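Local coordinates for thioredoxin-like fold domain-containing protein (Enterococcus faecalis, PDB 1Z6M) that is of unknown function but has a thioredoxin-like fold and a CxxC-type motif, which suggests a role in thiol-disulfide exchange, at residues F69-K73 with E74-R78; T133-S136 with A137-E141; A140-A144 with A145-F149. All coordinates share one frame; numbering follows the deposited sequence. Where two conformers were deposited one is given.

Contact 1: residues F69-K73 with E74-R78; sequences FDKEK and ESLQR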
# COMPACT_ATOMS: atom_id res chain seq x y z
N PHE A 69 3.07 2.88 -4.43
CA PHE A 69 3.38 4.21 -4.95
C PHE A 69 4.90 4.39 -4.92
O PHE A 69 5.50 4.58 -3.84
CB PHE A 69 2.67 5.22 -4.04
CG PHE A 69 2.62 6.66 -4.52
CD1 PHE A 69 3.24 7.09 -5.69
CD2 PHE A 69 1.96 7.60 -3.73
CE1 PHE A 69 3.17 8.45 -6.06
CE2 PHE A 69 1.89 8.93 -4.10
CZ PHE A 69 2.50 9.36 -5.26
N ASP A 70 5.54 4.29 -6.09
CA ASP A 70 6.99 4.60 -6.16
C ASP A 70 7.18 6.09 -5.96
O ASP A 70 6.50 6.90 -6.60
CB ASP A 70 7.70 4.19 -7.48
CG ASP A 70 7.63 2.68 -7.76
OD1 ASP A 70 7.01 1.89 -6.99
OD2 ASP A 70 8.26 2.29 -8.78
N LYS A 71 8.12 6.46 -5.09
CA LYS A 71 8.26 7.85 -4.66
C LYS A 71 9.66 8.35 -4.94
O LYS A 71 10.59 7.57 -5.11
CB LYS A 71 7.97 7.97 -3.16
CG LYS A 71 6.54 7.68 -2.75
CD LYS A 71 5.56 8.74 -3.25
CE LYS A 71 5.72 10.07 -2.55
NZ LYS A 71 5.08 11.14 -3.36
N GLU A 72 9.81 9.68 -4.94
CA GLU A 72 11.05 10.36 -5.31
C GLU A 72 12.05 10.48 -4.16
O GLU A 72 13.27 10.51 -4.39
CB GLU A 72 10.74 11.75 -5.86
CG GLU A 72 9.98 11.73 -7.17
CD GLU A 72 10.83 11.24 -8.33
OE1 GLU A 72 11.72 12.00 -8.77
OE2 GLU A 72 10.61 10.12 -8.81
N LYS A 73 11.54 10.61 -2.94
CA LYS A 73 12.40 10.84 -1.77
C LYS A 73 13.46 9.74 -1.69
O LYS A 73 13.15 8.56 -1.87
CB LYS A 73 11.57 10.88 -0.48
CG LYS A 73 12.40 11.06 0.77
CD LYS A 73 11.54 11.27 1.99
CE LYS A 73 12.08 10.53 3.20
NZ LYS A 73 13.38 11.07 3.70
N GLU A 74 14.71 10.13 -1.44
CA GLU A 74 15.82 9.20 -1.54
C GLU A 74 15.59 7.90 -0.76
O GLU A 74 15.78 6.81 -1.30
CB GLU A 74 17.12 9.87 -1.11
CG GLU A 74 18.38 9.12 -1.51
CD GLU A 74 19.59 10.01 -1.39
OE1 GLU A 74 19.99 10.62 -2.40
OE2 GLU A 74 20.11 10.13 -0.26
N SER A 75 15.19 8.02 0.50
CA SER A 75 14.97 6.83 1.32
C SER A 75 13.90 5.93 0.69
O SER A 75 14.09 4.71 0.60
CB SER A 75 14.58 7.21 2.75
OG SER A 75 13.34 7.88 2.76
N LEU A 76 12.81 6.53 0.24
CA LEU A 76 11.70 5.75 -0.29
C LEU A 76 11.99 5.07 -1.62
O LEU A 76 11.30 4.12 -1.99
CB LEU A 76 10.42 6.58 -0.36
CG LEU A 76 9.87 7.11 0.97
CD1 LEU A 76 8.53 7.79 0.74
CD2 LEU A 76 9.74 6.01 2.01
N GLN A 77 13.04 5.52 -2.31
CA GLN A 77 13.46 4.82 -3.51
C GLN A 77 13.83 3.35 -3.25
O GLN A 77 13.69 2.51 -4.14
CB GLN A 77 14.60 5.56 -4.20
CG GLN A 77 14.18 6.89 -4.80
CD GLN A 77 15.31 7.60 -5.52
OE1 GLN A 77 16.30 6.98 -5.90
NE2 GLN A 77 15.16 8.91 -5.72
N ARG A 78 14.30 3.04 -2.04
CA ARG A 78 14.53 1.65 -1.68
C ARG A 78 13.23 0.85 -1.75
O ARG A 78 13.21 -0.30 -2.22
CB ARG A 78 15.16 1.54 -0.28
CG ARG A 78 16.70 1.78 -0.22
CD ARG A 78 17.08 3.16 0.31
NE ARG A 78 17.09 4.23 -0.69
CZ ARG A 78 18.10 4.47 -1.54
NH1 ARG A 78 19.18 3.69 -1.54
NH2 ARG A 78 18.00 5.48 -2.39
O HOH W 1 15.53 10.48 2.09
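Gln77 NE2 donates to Glu72 O at 2.8 Å, with an N-H...O angle of 159°, so the amide of Gln77 reaches back across the turn to the loop. The oxygen is near the amide plane of Gln77. The side chain gets there because it is extended beyond CG (chi2 -178°). The backbone N of the same residue donates to Lys73 O at 3.1 Å. On the other side of the turn, Glu74 O is gripped by three donors from the residues that follow it: Gln77 N, Arg78 NE and Arg78 NH2. The two arginine bonds are side-on, NE and NH2 both closing on this one oxygen. NH2 is 2.8 Å from Glu74 O and NE is 3.0 Å from it. The oxygen lies close to the guanidinium plane, but NH2 sits above the carbonyl plane, not on a lone pair. This double grip fixes the rotation of the guanidinium. Its remaining nitrogen, NH1, bonds to Leu111 O. The loop after strand 62-68 leads into helix 77-83, probably the start of a helical insertion like that of DsbA-like proteins of the thioredoxin superfamily. The side chain of Leu76 touches Cys39 of the probable CxxC motif. Leu76 also lies alongside Lys71, pointing the same way, with Leu76 CD1 3.9 Å from Lys71 CB. The lysine chain then bends at chi2 and chi3 and leads away. Its CD rests 3.5 Å above the ring of Phe69, over the centre, and its NZ bonds to Gln148 O. On the outer side, one water accepts from Lys73 NZ at 2.8 Å and from Ser75 N at 2.9 Å, bridging the exposed lysine to the backbone.

Contact 2: residues T133-S136 with A137-E141; sequences TLVS and AVIAE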
# COMPACT_ATOMS: atom_id res chain seq x y z
N THR A 133 3.69 -0.25 -16.56
CA THR A 133 2.40 0.37 -16.79
C THR A 133 1.67 0.55 -15.45
O THR A 133 1.09 1.58 -15.18
CB THR A 133 1.56 -0.41 -17.82
OG1 THR A 133 2.35 -0.63 -18.99
CG2 THR A 133 0.31 0.38 -18.22
N LEU A 134 1.70 -0.48 -14.62
CA LEU A 134 1.09 -0.39 -13.31
C LEU A 134 1.77 0.67 -12.44
O LEU A 134 1.09 1.48 -11.81
CB LEU A 134 1.09 -1.75 -12.61
CG LEU A 134 0.33 -1.85 -11.29
CD1 LEU A 134 -0.22 -3.26 -11.10
CD2 LEU A 134 1.22 -1.45 -10.11
N VAL A 135 3.10 0.67 -12.42
CA VAL A 135 3.86 1.66 -11.65
C VAL A 135 3.45 3.07 -12.06
O VAL A 135 3.18 3.92 -11.20
CB VAL A 135 5.39 1.47 -11.81
CG1 VAL A 135 6.17 2.67 -11.28
CG2 VAL A 135 5.84 0.19 -11.11
N SER A 136 3.42 3.33 -13.38
CA SER A 136 3.06 4.64 -13.89
C SER A 136 1.59 4.95 -13.58
O SER A 136 1.24 6.09 -13.28
CB SER A 136 3.33 4.69 -15.40
OG SER A 136 2.57 5.68 -16.06
N ALA A 137 0.73 3.93 -13.66
CA ALA A 137 -0.69 4.13 -13.41
C ALA A 137 -0.93 4.59 -11.98
O ALA A 137 -1.73 5.48 -11.73
CB ALA A 137 -1.50 2.88 -13.72
N VAL A 138 -0.22 3.99 -11.02
CA VAL A 138 -0.36 4.43 -9.63
C VAL A 138 0.13 5.86 -9.44
O VAL A 138 -0.52 6.67 -8.77
CB VAL A 138 0.36 3.47 -8.66
CG1 VAL A 138 0.39 4.03 -7.26
CG2 VAL A 138 -0.35 2.12 -8.67
N ILE A 139 1.27 6.20 -10.02
CA ILE A 139 1.77 7.57 -9.93
C ILE A 139 0.77 8.56 -10.55
O ILE A 139 0.47 9.61 -9.97
CB ILE A 139 3.14 7.70 -10.59
CG1 ILE A 139 4.19 6.93 -9.79
CG2 ILE A 139 3.54 9.18 -10.77
CD1 ILE A 139 5.48 6.69 -10.53
N ALA A 140 0.23 8.21 -11.72
CA ALA A 140 -0.74 9.06 -12.42
C ALA A 140 -2.03 9.22 -11.63
O ALA A 140 -2.59 10.31 -11.58
CB ALA A 140 -1.03 8.50 -13.81
N GLU A 141 -2.48 8.14 -11.00
CA GLU A 141 -3.70 8.17 -10.19
C GLU A 141 -3.50 9.04 -8.94
O GLU A 141 -4.34 9.87 -8.63
CB GLU A 141 -4.10 6.74 -9.81
CG GLU A 141 -5.38 6.64 -9.03
CD GLU A 141 -5.71 5.23 -8.58
OE1 GLU A 141 -5.11 4.25 -9.09
OE2 GLU A 141 -6.61 5.09 -7.72
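Helix 132-145 carries this contact, and two pairs of apolar side chains run along it, Val135 with Ile139 and Leu134 with Val138. Each pair is four residues apart and lies side by side, pointing the same way. Val135 CG1 meets Ile139 CD1 at 4.1 Å. Val135 holds CG1 on the side away from its own nitrogen (chi1 167°), next to the carbonyl carbon, which puts CG1 where Ile139 CD1 can meet it. Ile139 reaches back. Its CG1 lies beside the backbone nitrogen and opposite the carbonyl carbon (chi1 -68°), which brings it to 3.5 Å from Val135 O. In the second pair, Leu134 CD2 touches Val138 CG2 at 4.2 Å. That same CG2 branch packs 3.5 Å from Leu134 O, against the preceding turn. The helix belongs to the thioredoxin-like fold and follows what is probably a helical insertion in the chain. Its inner face meets the loop after strand 62-68, where Val138 packs on Phe69 and Val135 on Asp70. Leu134 touches Tyr88 in another loop, and Val135 also touches His84. Backbone bonds from each residue to the fourth one back hold the two turns together. Ala140 N donates to Ser136 O at 2.8 Å, and Val138 N to Leu134 O at 2.9 Å. The bond from Ala137 N to Thr133 O is more bent, at 146°. Thr133, Ser136, Ile139 and Ala140 are exposed, so the Val135-Ile139 pair lies toward the surface at its isoleucine end. The buried member of the second pair is Val138. The methyl of Ala137 lies against the preceding turn, its CB 3.2 Å from Thr133 O.

Contact 3: residues A140-A144 with A145-F149; sequences AEANA and AHIQF
Ala142 and Ile147 form the tight side of this helix end, while Asn143 and His146 form the side toward solvent. On the tight side, Ala142 CB lies 4.2 Å from Ile147 CB and 3.5 Å from Ile147 O. Ala142 O also takes the bond from Ile147 N, at 2.8 Å and nearly straight at 165°. Ala145 N bonds to Glu141 O at 3.0 Å and adds a weak bond to Ala142 O. The methyl of Ala145 is also buried. The carboxylate of the buried Glu141 is satisfied from elsewhere: Lys67 forms a salt bridge with OE1, and the backbone nitrogen of Asn15 donates to OE2. The chain turns at His146, which takes a positive phi of 64°. With His146 N donating to Asn143 O and Ile147 N to Ala142 O, this is a Schellman motif closing helix 132-145. The His146 bond approaches from above the carbonyl plane of Asn143, so it misses the lone pairs. On the solvent side the contacts are looser and mediated in part by water. The His146 ring folds back over the helix end. CG stands beside its own backbone nitrogen (chi1 -38°), and the ring lies across Ala144 O. That oxygen is 3.4 Å above the ring plane, offset toward the rim. A water in the plane of the ring, at its edge, joins ND1 to the backbone. It donates to Asn143 O at 2.8 Å and pairs with His146 ND1. This would tend to hold the ring in its rotation. Ala142 and Ile147 face the sheet. Both pack on Phe34 of strand 29-35, and Ile147 also touches Thr152 and Ile154 of strand 152-155. The N-terminal region covers another side, through Val14 on Ala145.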
# COMPACT_ATOMS: atom_id res chain seq x y z
N ALA A 140 0.23 8.21 -11.72
CA ALA A 140 -0.74 9.06 -12.42
C ALA A 140 -2.03 9.22 -11.63
O ALA A 140 -2.59 10.31 -11.58
CB ALA A 140 -1.03 8.50 -13.81
N GLU A 141 -2.48 8.14 -11.00
CA GLU A 141 -3.70 8.17 -10.19
C GLU A 141 -3.50 9.04 -8.94
O GLU A 141 -4.34 9.87 -8.63
CB GLU A 141 -4.10 6.74 -9.81
CG GLU A 141 -5.38 6.64 -9.03
CD GLU A 141 -5.71 5.23 -8.58
OE1 GLU A 141 -5.11 4.25 -9.09
OE2 GLU A 141 -6.61 5.09 -7.72
N ALA A 142 -2.38 8.84 -8.25
CA ALA A 142 -2.06 9.69 -7.10
C ALA A 142 -2.04 11.15 -7.53
O ALA A 142 -2.56 12.03 -6.83
CB ALA A 142 -0.73 9.28 -6.49
N ASN A 143 -1.46 11.42 -8.70
CA ASN A 143 -1.41 12.79 -9.17
C ASN A 143 -2.80 13.36 -9.44
O ASN A 143 -3.10 14.49 -9.06
CB ASN A 143 -0.55 12.89 -10.43
CG ASN A 143 -0.46 14.31 -10.92
OD1 ASN A 143 0.14 15.15 -10.27
ND2 ASN A 143 -1.06 14.58 -12.07
N ALA A 144 -3.65 12.58 -10.09
CA ALA A 144 -5.02 12.99 -10.39
C ALA A 144 -5.79 13.33 -9.13
O ALA A 144 -6.59 14.27 -9.10
CB ALA A 144 -5.76 11.91 -11.19
N ALA A 145 -5.54 12.56 -8.07
CA ALA A 145 -6.25 12.72 -6.81
C ALA A 145 -5.55 13.68 -5.85
O ALA A 145 -6.04 13.93 -4.75
CB ALA A 145 -6.43 11.34 -6.15
N HIS A 146 -4.40 14.22 -6.28
CA HIS A 146 -3.63 15.18 -5.46
C HIS A 146 -3.11 14.53 -4.18
O HIS A 146 -3.07 15.16 -3.13
CB HIS A 146 -4.43 16.46 -5.15
CG HIS A 146 -5.27 16.91 -6.30
ND1 HIS A 146 -4.74 17.24 -7.53
CD2 HIS A 146 -6.61 17.03 -6.43
CE1 HIS A 146 -5.71 17.56 -8.36
NE2 HIS A 146 -6.86 17.44 -7.72
N ILE A 147 -2.74 13.26 -4.30
CA ILE A 147 -2.19 12.47 -3.20
C ILE A 147 -0.67 12.48 -3.34
O ILE A 147 -0.12 11.87 -4.26
CB ILE A 147 -2.72 11.03 -3.26
CG1 ILE A 147 -4.23 11.01 -2.98
CG2 ILE A 147 -1.98 10.11 -2.27
CD1 ILE A 147 -4.89 9.66 -3.23
N GLN A 148 0.00 13.18 -2.44
CA GLN A 148 1.46 13.27 -2.48
C GLN A 148 2.13 12.40 -1.44
O GLN A 148 3.30 12.07 -1.57
CB GLN A 148 1.91 14.69 -2.20
CG GLN A 148 1.53 15.72 -3.23
CD GLN A 148 1.80 17.12 -2.71
OE1 GLN A 148 0.88 17.92 -2.53
NE2 GLN A 148 3.06 17.41 -2.43
N PHE A 149 1.42 12.06 -0.38
CA PHE A 149 2.04 11.42 0.78
C PHE A 149 1.54 10.01 1.00
O PHE A 149 0.44 9.64 0.54
CB PHE A 149 1.80 12.27 2.03
CG PHE A 149 2.16 13.70 1.85
CD1 PHE A 149 1.18 14.65 1.62
CD2 PHE A 149 3.49 14.10 1.86
CE1 PHE A 149 1.51 15.98 1.42
CE2 PHE A 149 3.83 15.44 1.67
CZ PHE A 149 2.84 16.37 1.45
O HOH W 2 -1.98 16.87 -8.03

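Overall arrangement
Along the chain the order is contact 1, contact 2, contact 3. Contacts 2 and 3 share Ala140 and Glu141 on helix 132-145, and their centres are about 10 Å apart. Contact 1 follows strand 62-68 and lies about 14 Å from contact 2 and 15 Å from contact 3, centre to centre. It touches both. Phe69 CZ packs on Ala142 CB at 3.5 Å, and Asp70 O on Ile139 CG1 at 3.9 Å. The path into the probable insertion at 69-78 is therefore packed against the helix that follows it. Contact 3 then leads into strand 152-155 of the mixed sheet.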